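Local coordinates for protein EF0056 (Enterococcus faecalis, PDB 6ORI) that is a surface protein of unknown function, built of immunoglobulin-like domains in its N-terminal region and probably involved in biofilm formation, at residues A[30-38]-A[165-173]; A[247-255]-A[326-337]. One frame throughout, in Å; residues are numbered along the deposited sequence.

Overall arrangement
Interaction 1 lies in the buried interior of the N-terminal part of the chain, where strands 31-38 and 166-173 face each other through leucine, isoleucine and aromatic side chains. Interaction 2, its centre about 21 Å from that of interaction 1, joins the end of strand 239-248 and the start of helix 254-257 to the long loop before strand 340-348. It is only partly buried and mixes backbone carbonyls gripped by a lysine with an aromatic stack. No strand is common to the two, yet they touch: D33 of strand 31-38 and T247 of strand 239-248 are probably hydrogen-bonded, at a point where the strands of two separate sheets come together.

Interaction 1 of 2, residues A[30-38]-A[165-173]; sequences NFSDLQFNP and LMYRIYLVS
F36 and Y167 meet as a T-shaped pair, the edge of the phenylalanine directed at the face of the tyrosine. CD2 of F36 stands over the centre of the Y167 ring, 3.5 Å from Y167 CD1, and the ring planes are 66° apart. Y167 already points at strand 31-38, and with CG between the backbone N and the carbonyl carbon (chi1 57°) its ring stands where F36 can meet its face. Its hydroxyl shares a water with the F36 carbonyl: the water donates to F36 O and lies 2.8 Å from Y167 OH. P38 extends this end of the contact, its CG against Y167 CE2.

Toward the middle, I169 CG2 packs on F36 CB at 3.9 Å and CG1 meets L34 CD2 at 4.0 Å, while CD1 sits between the two, reaching both L34 and F36. That leucine methyl also presses on the backbone at Y170, its CD2 3.6 Å from Y170 C. At the far end L171 aims CD2 straight down on the centre of the F31 ring, a CH-pi contact with CD2 3.7 Å from the ring centroid and 10° off its normal.

On the other side of strand 31-38, Q35 NE2 gives a nearly straight bond to the syn lone pair of D33 OD1. The classic beta bulge of S32 and D33 opposite K58 interrupts the alternation, so that F31 and L34, three residues apart, both face strand 166-173.

The strand axes run roughly antiparallel, 6.8 Å apart at their closest, and the contact is made by side chains. Strand 31-38 pairs with 50-59, strand 166-173 with 68-74, 179-181 and 184-189. L72 touches F36, I70 touches I169, and I184 packs on L34 and L171, an apolar layer consistent with the sandwich of an immunoglobulin-like domain.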
loop_
_atom_site.group_PDB
_atom_site.type_symbol
_atom_site.label_atom_id
_atom_site.label_comp_id
_atom_site.label_asym_id
_atom_site.label_seq_id
_atom_site.Cartn_x
_atom_site.Cartn_y
_atom_site.Cartn_z
ATOM N N ASN A 30 18.455 -2.409 -2.894
ATOM C CA ASN A 30 18.430 -0.967 -3.059
ATOM C C ASN A 30 17.221 -0.481 -3.853
ATOM O O ASN A 30 17.197 0.643 -4.332
ATOM C CB ASN A 30 19.703 -0.506 -3.768
ATOM C CG ASN A 30 20.961 -1.095 -3.158
ATOM O OD1 ASN A 30 21.128 -1.115 -1.933
ATOM N ND2 ASN A 30 21.853 -1.590 -4.015
ATOM N N PHE A 31 16.227 -1.335 -4.001
ATOM C CA PHE A 31 14.917 -0.904 -4.508
ATOM C C PHE A 31 14.213 -0.185 -3.383
ATOM O O PHE A 31 14.421 -0.531 -2.215
ATOM C CB PHE A 31 14.102 -2.102 -4.973
ATOM C CG PHE A 31 14.765 -2.868 -6.081
ATOM C CD1 PHE A 31 15.656 -3.891 -5.808
ATOM C CD2 PHE A 31 14.510 -2.561 -7.400
ATOM C CE1 PHE A 31 16.274 -4.578 -6.829
ATOM C CE2 PHE A 31 15.128 -3.236 -8.413
ATOM C CZ PHE A 31 16.018 -4.235 -8.129
ATOM N N SER A 32 13.368 0.796 -3.679
ATOM C CA SER A 32 12.645 1.480 -2.619
ATOM C C SER A 32 11.154 1.604 -2.838
ATOM O O SER A 32 10.457 1.914 -1.894
ATOM C CB SER A 32 13.244 2.854 -2.310
ATOM O OG SER A 32 13.243 3.670 -3.456
ATOM N N ASP A 33 10.630 1.337 -4.026
ATOM C CA ASP A 33 9.186 1.454 -4.203
ATOM C C ASP A 33 8.699 0.585 -5.339
ATOM O O ASP A 33 9.371 0.414 -6.354
ATOM C CB ASP A 33 8.808 2.909 -4.471
ATOM C CG ASP A 33 7.399 3.265 -4.030
ATOM O OD1 ASP A 33 6.682 2.447 -3.399
ATOM O OD2 ASP A 33 7.026 4.448 -4.241
ATOM N N LEU A 34 7.514 0.023 -5.116
ATOM C CA LEU A 34 6.784 -0.714 -6.139
ATOM C C LEU A 34 5.323 -0.606 -5.771
ATOM O O LEU A 34 4.929 -0.960 -4.662
ATOM C CB LEU A 34 7.252 -2.166 -6.161
ATOM C CG LEU A 34 6.654 -3.066 -7.231
ATOM C CD1 LEU A 34 7.012 -2.579 -8.623
ATOM C CD2 LEU A 34 7.118 -4.500 -7.014
ATOM N N GLN A 35 4.511 -0.050 -6.667
ATOM C CA GLN A 35 3.098 0.168 -6.395
ATOM C C GLN A 35 2.251 -0.211 -7.589
ATOM O O GLN A 35 2.671 -0.043 -8.733
ATOM C CB GLN A 35 2.825 1.632 -6.091
ATOM C CG GLN A 35 3.595 2.218 -4.947
ATOM C CD GLN A 35 3.148 1.717 -3.616
ATOM O OE1 GLN A 35 2.014 1.273 -3.435
ATOM N NE2 GLN A 35 4.042 1.763 -2.669
ATOM N N PHE A 36 1.048 -0.712 -7.298
ATOM C CA PHE A 36 0.012 -1.024 -8.278
ATOM C C PHE A 36 -1.142 -0.085 -8.036
ATOM O O PHE A 36 -1.700 -0.053 -6.941
ATOM C CB PHE A 36 -0.432 -2.478 -8.102
ATOM C CG PHE A 36 -1.546 -2.923 -9.006
ATOM C CD1 PHE A 36 -1.329 -3.192 -10.352
ATOM C CD2 PHE A 36 -2.808 -3.097 -8.502
ATOM C CE1 PHE A 36 -2.369 -3.618 -11.156
ATOM C CE2 PHE A 36 -3.834 -3.533 -9.322
ATOM C CZ PHE A 36 -3.605 -3.781 -10.630
ATOM N N ASN A 37 -1.486 0.700 -9.058
ATOM C CA ASN A 37 -2.490 1.746 -8.900
ATOM C C ASN A 37 -3.610 1.577 -9.932
ATOM O O ASN A 37 -3.548 2.135 -11.023
ATOM C CB ASN A 37 -1.876 3.132 -9.035
ATOM C CG ASN A 37 -2.905 4.232 -8.802
ATOM O OD1 ASN A 37 -3.937 3.999 -8.188
ATOM N ND2 ASN A 37 -2.633 5.405 -9.324
ATOM N N PRO A 38 -4.643 0.812 -9.567
ATOM C CA PRO A 38 -5.795 0.600 -10.451
ATOM C C PRO A 38 -6.846 1.688 -10.291
ATOM O O PRO A 38 -7.011 2.254 -9.182
ATOM C CB PRO A 38 -6.357 -0.738 -9.945
ATOM C CG PRO A 38 -6.101 -0.699 -8.468
ATOM C CD PRO A 38 -4.784 0.060 -8.303
ATOM N N LEU A 165 -11.827 -7.014 -2.520
ATOM C CA LEU A 165 -11.075 -7.595 -3.636
ATOM C C LEU A 165 -9.637 -7.150 -3.560
ATOM O O LEU A 165 -9.316 -5.992 -3.808
ATOM C CB LEU A 165 -11.655 -7.175 -4.980
ATOM C CG LEU A 165 -13.085 -7.643 -5.274
ATOM C CD1 LEU A 165 -13.644 -6.841 -6.458
ATOM C CD2 LEU A 165 -13.151 -9.138 -5.537
ATOM N N MET A 166 -8.769 -8.077 -3.214
ATOM C CA MET A 166 -7.390 -7.745 -2.976
ATOM C C MET A 166 -6.498 -7.771 -4.194
ATOM O O MET A 166 -6.805 -8.392 -5.229
ATOM C CB MET A 166 -6.828 -8.672 -1.912
ATOM C CG MET A 166 -6.602 -10.104 -2.350
ATOM S SD MET A 166 -5.063 -10.447 -3.250
ATOM C CE MET A 166 -3.895 -10.290 -1.925
ATOM N N TYR A 167 -5.371 -7.083 -4.057
ATOM C CA TYR A 167 -4.231 -7.261 -4.947
ATOM C C TYR A 167 -2.964 -7.196 -4.106
ATOM O O TYR A 167 -2.958 -6.593 -3.032
ATOM C CB TYR A 167 -4.198 -6.210 -6.046
ATOM C CG TYR A 167 -4.178 -4.776 -5.591
ATOM C CD1 TYR A 167 -3.018 -4.174 -5.127
ATOM C CD2 TYR A 167 -5.325 -4.007 -5.672
ATOM C CE1 TYR A 167 -3.035 -2.833 -4.719
ATOM C CE2 TYR A 167 -5.343 -2.685 -5.296
ATOM C CZ TYR A 167 -4.203 -2.107 -4.835
ATOM O OH TYR A 167 -4.266 -0.779 -4.465
ATOM N N ARG A 168 -1.904 -7.846 -4.577
ATOM C CA ARG A 168 -0.578 -7.732 -3.974
ATOM C C ARG A 168 0.448 -7.630 -5.083
ATOM O O ARG A 168 0.473 -8.481 -5.979
ATOM C CB ARG A 168 -0.282 -8.944 -3.086
ATOM C CG ARG A 168 1.125 -8.959 -2.457
ATOM C CD ARG A 168 1.487 -10.340 -1.918
ATOM N NE ARG A 168 2.604 -10.309 -0.987
ATOM C CZ ARG A 168 3.371 -11.352 -0.682
ATOM N NH1 ARG A 168 3.197 -12.532 -1.256
ATOM N NH2 ARG A 168 4.330 -11.196 0.216
ATOM N N ILE A 169 1.296 -6.608 -5.053
ATOM C CA ILE A 169 2.409 -6.496 -5.973
ATOM C C ILE A 169 3.714 -6.600 -5.184
ATOM O O ILE A 169 3.823 -6.090 -4.063
ATOM C CB ILE A 169 2.309 -5.214 -6.820
ATOM C CG1 ILE A 169 3.277 -5.280 -8.008
ATOM C CG2 ILE A 169 2.528 -3.969 -5.962
ATOM C CD1 ILE A 169 3.087 -4.174 -9.021
ATOM N N TYR A 170 4.682 -7.326 -5.722
ATOM C CA TYR A 170 5.917 -7.562 -4.998
ATOM C C TYR A 170 7.037 -7.901 -5.954
ATOM O O TYR A 170 6.807 -8.155 -7.125
ATOM C CB TYR A 170 5.741 -8.652 -3.928
ATOM C CG TYR A 170 5.240 -10.005 -4.393
ATOM C CD1 TYR A 170 3.896 -10.201 -4.724
ATOM C CD2 TYR A 170 6.080 -11.108 -4.424
ATOM C CE1 TYR A 170 3.432 -11.455 -5.116
ATOM C CE2 TYR A 170 5.615 -12.357 -4.817
ATOM C CZ TYR A 170 4.283 -12.508 -5.147
ATOM O OH TYR A 170 3.768 -13.727 -5.519
ATOM N N LEU A 171 8.262 -7.858 -5.450
ATOM C CA LEU A 171 9.448 -8.114 -6.243
ATOM C C LEU A 171 10.158 -9.354 -5.743
ATOM O O LEU A 171 10.381 -9.477 -4.534
ATOM C CB LEU A 171 10.363 -6.910 -6.124
ATOM C CG LEU A 171 11.632 -6.937 -6.950
ATOM C CD1 LEU A 171 11.288 -6.882 -8.419
ATOM C CD2 LEU A 171 12.534 -5.771 -6.552
ATOM N N VAL A 172 10.511 -10.257 -6.654
ATOM C CA VAL A 172 11.298 -11.434 -6.274
ATOM C C VAL A 172 12.615 -11.428 -7.010
ATOM O O VAL A 172 12.788 -10.727 -8.003
ATOM C CB VAL A 172 10.565 -12.769 -6.529
ATOM C CG1 VAL A 172 9.215 -12.811 -5.783
ATOM C CG2 VAL A 172 10.374 -12.981 -8.005
ATOM N N SER A 173 13.543 -12.223 -6.491
ATOM C CA SER A 173 14.882 -12.316 -7.010
ATOM C C SER A 173 15.196 -13.770 -7.355
ATOM O O SER A 173 15.196 -14.635 -6.484
ATOM C CB SER A 173 15.835 -11.813 -5.935
ATOM O OG SER A 173 17.177 -12.114 -6.306
HETATM O O HOH W 1 -2.080 1.009 -4.481
#

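Interaction 2 of 2, residues A[247-255]-A[326-337]; sequences TKEKNFSYS and LTKLIDFANASP
K248 reaches across with its ammonium group into a cluster of backbone carbonyls of the loop 326-337. NZ donates to F332 O and to S336 O, each at 2.7 Å and each met almost head-on to the oxygen, and makes a weak bond to A333 O. It also takes F252 O of its own segment, on an in-plane lone pair. The lysine chain is extended beyond CG, which carries NZ to the carbonyls around the type II turn A333-S336. These oxygens would probably stabilise its positive charge.

F252 O accepts a second time, from A335 N at 3.3 Å, with that donor above the carbonyl plane. Further along, N334 OD1 receives Y254 N at 2.9 Å in a bent bond, which ties the loop to the first turn of helix 254-257. S253 holds the N-cap position there and turns its own hydroxyl to T256 N. At the other end, a water bridges K248 N and P337 O.

Beneath the polar layer, Y254 and F332 form an offset stack, centroids 4.7 Å apart and planes at 17°. The Y254 CB lies over the centre of the F332 ring, while I330 CG2 lies against the opposite face, toward its rim. L326 CB packs 3.7 Å from Y254 OH, an oxygen that is hydrogen-bonded to W263 N and, through a water, linked to L326 N.

D331 OD1 accepts from A333 N, an Asx turn leading into the type II turn. With the N-cap and the lysine bonded to loop carbonyls, these turns join the end of strand 239-248 to the connection into strand 340-348, consistent with the end of an immunoglobulin-like domain.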
loop_
_atom_site.group_PDB
_atom_site.type_symbol
_atom_site.label_atom_id
_atom_site.label_comp_id
_atom_site.label_asym_id
_atom_site.label_seq_id
_atom_site.Cartn_x
_atom_site.Cartn_y
_atom_site.Cartn_z
ATOM N N THR A 247 4.540 7.943 -2.441
ATOM C CA THR A 247 5.385 7.871 -3.628
ATOM C C THR A 247 5.447 9.277 -4.205
ATOM O O THR A 247 4.398 9.853 -4.540
ATOM C CB THR A 247 4.713 6.925 -4.623
ATOM O OG1 THR A 247 4.586 5.615 -4.033
ATOM C CG2 THR A 247 5.452 6.869 -5.953
ATOM N N LYS A 248 6.642 9.825 -4.336
ATOM C CA LYS A 248 6.783 11.170 -4.856
ATOM C C LYS A 248 6.733 11.242 -6.374
ATOM O O LYS A 248 6.991 10.268 -7.072
ATOM C CB LYS A 248 8.106 11.764 -4.394
ATOM C CG LYS A 248 8.214 11.947 -2.891
ATOM C CD LYS A 248 9.563 12.611 -2.526
ATOM C CE LYS A 248 9.738 12.761 -1.041
ATOM N NZ LYS A 248 10.984 13.539 -0.745
ATOM N N GLU A 249 6.413 12.422 -6.871
ATOM C CA GLU A 249 6.500 12.726 -8.288
ATOM C C GLU A 249 7.938 13.107 -8.656
ATOM O O GLU A 249 8.489 12.613 -9.648
ATOM C CB GLU A 249 5.529 13.870 -8.606
ATOM C CG GLU A 249 5.459 14.259 -10.074
ATOM C CD GLU A 249 4.796 13.206 -10.929
ATOM O OE1 GLU A 249 4.098 12.319 -10.374
ATOM O OE2 GLU A 249 4.977 13.269 -12.162
ATOM N N LYS A 250 8.540 13.984 -7.860
ATOM C CA LYS A 250 9.920 14.445 -8.061
ATOM C C LYS A 250 10.683 14.298 -6.722
ATOM O O LYS A 250 10.733 13.201 -6.185
ATOM C CB LYS A 250 9.940 15.883 -8.581
ATOM C CG LYS A 250 9.285 16.058 -9.944
ATOM C CD LYS A 250 10.184 15.584 -11.055
ATOM C CE LYS A 250 10.267 16.607 -12.188
ATOM N NZ LYS A 250 8.935 17.128 -12.609
ATOM N N ASN A 251 11.232 15.386 -6.171
ATOM C CA ASN A 251 12.098 15.321 -5.001
ATOM C C ASN A 251 11.644 16.313 -3.913
ATOM O O ASN A 251 12.445 17.088 -3.385
ATOM C CB ASN A 251 13.567 15.576 -5.389
ATOM C CG ASN A 251 13.794 16.960 -5.927
ATOM O OD1 ASN A 251 12.921 17.553 -6.542
ATOM N ND2 ASN A 251 14.969 17.505 -5.651
ATOM N N PHE A 252 10.362 16.274 -3.582
ATOM C CA PHE A 252 9.760 17.206 -2.618
ATOM C C PHE A 252 10.572 17.397 -1.349
ATOM O O PHE A 252 11.063 16.443 -0.749
ATOM C CB PHE A 252 8.375 16.686 -2.233
ATOM C CG PHE A 252 7.594 17.594 -1.314
ATOM C CD1 PHE A 252 7.213 18.853 -1.731
ATOM C CD2 PHE A 252 7.224 17.165 -0.061
ATOM C CE1 PHE A 252 6.461 19.674 -0.908
ATOM C CE2 PHE A 252 6.465 17.977 0.770
ATOM C CZ PHE A 252 6.096 19.225 0.343
ATOM N N SER A 253 10.715 18.661 -0.967
ATOM C CA SER A 253 11.160 19.048 0.357
ATOM C C SER A 253 10.037 19.789 1.078
ATOM O O SER A 253 9.604 20.863 0.638
ATOM C CB SER A 253 12.368 19.963 0.256
ATOM O OG SER A 253 12.613 20.597 1.507
ATOM N N TYR A 254 9.591 19.238 2.196
ATOM C CA TYR A 254 8.588 19.924 3.019
ATOM C C TYR A 254 9.100 21.246 3.546
ATOM O O TYR A 254 8.422 22.255 3.473
ATOM C CB TYR A 254 8.172 19.039 4.186
ATOM C CG TYR A 254 7.129 19.655 5.108
ATOM C CD1 TYR A 254 5.771 19.520 4.840
ATOM C CD2 TYR A 254 7.505 20.345 6.256
ATOM C CE1 TYR A 254 4.816 20.094 5.685
ATOM C CE2 TYR A 254 6.563 20.904 7.110
ATOM C CZ TYR A 254 5.219 20.772 6.815
ATOM O OH TYR A 254 4.228 21.275 7.631
ATOM N N SER A 255 10.316 21.218 4.077
ATOM C CA SER A 255 10.919 22.394 4.686
ATOM C C SER A 255 11.024 23.555 3.717
ATOM O O SER A 255 10.711 24.694 4.066
ATOM C CB SER A 255 12.305 22.015 5.215
ATOM O OG SER A 255 12.181 21.035 6.225
ATOM N N LEU A 326 6.965 19.904 11.029
ATOM C CA LEU A 326 6.480 18.548 10.850
ATOM C C LEU A 326 7.583 17.554 10.541
ATOM O O LEU A 326 7.377 16.342 10.672
ATOM C CB LEU A 326 5.422 18.505 9.758
ATOM C CG LEU A 326 4.593 17.224 9.602
ATOM C CD1 LEU A 326 3.936 16.799 10.884
ATOM C CD2 LEU A 326 3.564 17.425 8.510
ATOM N N THR A 327 8.761 18.045 10.164
ATOM C CA THR A 327 9.891 17.138 9.936
ATOM C C THR A 327 10.350 16.475 11.247
ATOM O O THR A 327 11.125 15.513 11.205
ATOM C CB THR A 327 11.102 17.812 9.264
ATOM O OG1 THR A 327 11.721 18.745 10.165
ATOM C CG2 THR A 327 10.693 18.501 7.986
ATOM N N LYS A 328 9.883 16.944 12.400
ATOM C CA LYS A 328 10.166 16.274 13.668
ATOM C C LYS A 328 9.387 14.949 13.760
ATOM O O LYS A 328 9.783 14.035 14.500
ATOM C CB LYS A 328 9.804 17.183 14.838
ATOM C CG LYS A 328 10.736 18.371 14.989
ATOM C CD LYS A 328 10.422 19.151 16.261
ATOM C CE LYS A 328 9.867 20.522 15.951
ATOM N NZ LYS A 328 9.150 21.132 17.110
ATOM N N LEU A 329 8.270 14.856 13.041
ATOM C CA LEU A 329 7.409 13.670 13.122
ATOM C C LEU A 329 7.512 12.750 11.913
ATOM O O LEU A 329 7.300 11.533 12.030
ATOM C CB LEU A 329 5.951 14.052 13.281
ATOM C CG LEU A 329 5.595 14.974 14.433
ATOM C CD1 LEU A 329 4.111 15.141 14.539
ATOM C CD2 LEU A 329 6.157 14.462 15.756
ATOM N N ILE A 330 7.796 13.327 10.750
ATOM C CA ILE A 330 7.826 12.569 9.497
ATOM C C ILE A 330 9.159 12.817 8.809
ATOM O O ILE A 330 9.573 13.958 8.687
ATOM C CB ILE A 330 6.689 13.010 8.555
ATOM C CG1 ILE A 330 5.315 12.705 9.164
ATOM C CG2 ILE A 330 6.838 12.394 7.150
ATOM C CD1 ILE A 330 4.119 13.303 8.377
ATOM N N ASP A 331 9.809 11.747 8.350
ATOM C CA ASP A 331 11.000 11.894 7.531
ATOM C C ASP A 331 10.501 12.040 6.090
ATOM O O ASP A 331 10.076 11.076 5.453
ATOM C CB ASP A 331 11.961 10.718 7.698
ATOM C CG ASP A 331 13.291 10.963 7.010
ATOM O OD1 ASP A 331 13.327 11.665 5.985
ATOM O OD2 ASP A 331 14.320 10.451 7.498
ATOM N N PHE A 332 10.524 13.265 5.592
ATOM C CA PHE A 332 10.042 13.558 4.249
ATOM C C PHE A 332 11.060 13.234 3.168
ATOM O O PHE A 332 10.786 13.466 1.990
ATOM C CB PHE A 332 9.658 15.029 4.133
ATOM C CG PHE A 332 8.310 15.367 4.714
ATOM C CD1 PHE A 332 7.164 15.298 3.945
ATOM C CD2 PHE A 332 8.198 15.773 6.036
ATOM C CE1 PHE A 332 5.933 15.628 4.473
ATOM C CE2 PHE A 332 6.958 16.087 6.556
ATOM C CZ PHE A 332 5.837 15.997 5.762
ATOM N N ALA A 333 12.222 12.707 3.554
ATOM C CA ALA A 333 13.308 12.477 2.587
ATOM C C ALA A 333 13.525 13.766 1.804
ATOM O O ALA A 333 13.495 13.760 0.572
ATOM C CB ALA A 333 12.966 11.296 1.668
ATOM N N ASN A 334 13.725 14.881 2.519
ATOM C CA ASN A 334 13.726 16.192 1.906
ATOM C C ASN A 334 14.752 16.288 0.785
ATOM O O ASN A 334 15.911 15.877 0.950
ATOM C CB ASN A 334 13.992 17.319 2.926
ATOM C CG ASN A 334 12.797 17.610 3.860
ATOM O OD1 ASN A 334 11.614 17.575 3.481
ATOM N ND2 ASN A 334 13.127 17.950 5.099
ATOM N N ALA A 335 14.289 16.805 -0.348
ATOM C CA ALA A 335 15.100 17.053 -1.546
ATOM C C ALA A 335 15.544 15.779 -2.257
ATOM O O ALA A 335 16.345 15.843 -3.191
ATOM C CB ALA A 335 16.284 17.940 -1.210
ATOM N N SER A 336 14.994 14.635 -1.854
ATOM C CA SER A 336 15.281 13.347 -2.479
ATOM C C SER A 336 14.009 12.789 -3.115
ATOM O O SER A 336 12.915 13.059 -2.627
ATOM C CB SER A 336 15.746 12.353 -1.422
ATOM O OG SER A 336 15.885 11.034 -1.942
ATOM N N PRO A 337 14.142 12.010 -4.196
ATOM C CA PRO A 337 12.975 11.368 -4.784
ATOM C C PRO A 337 12.534 10.128 -4.044
ATOM O O PRO A 337 11.563 9.509 -4.477
ATOM C CB PRO A 337 13.462 11.012 -6.198
ATOM C CG PRO A 337 14.914 10.827 -6.060
ATOM C CD PRO A 337 15.342 11.859 -5.042
HETATM O O HOH W 2 9.036 8.503 -3.813
HETATM O O HOH W 3 10.275 10.441 -6.930
HETATM O O HOH W 4 5.269 22.108 9.991
#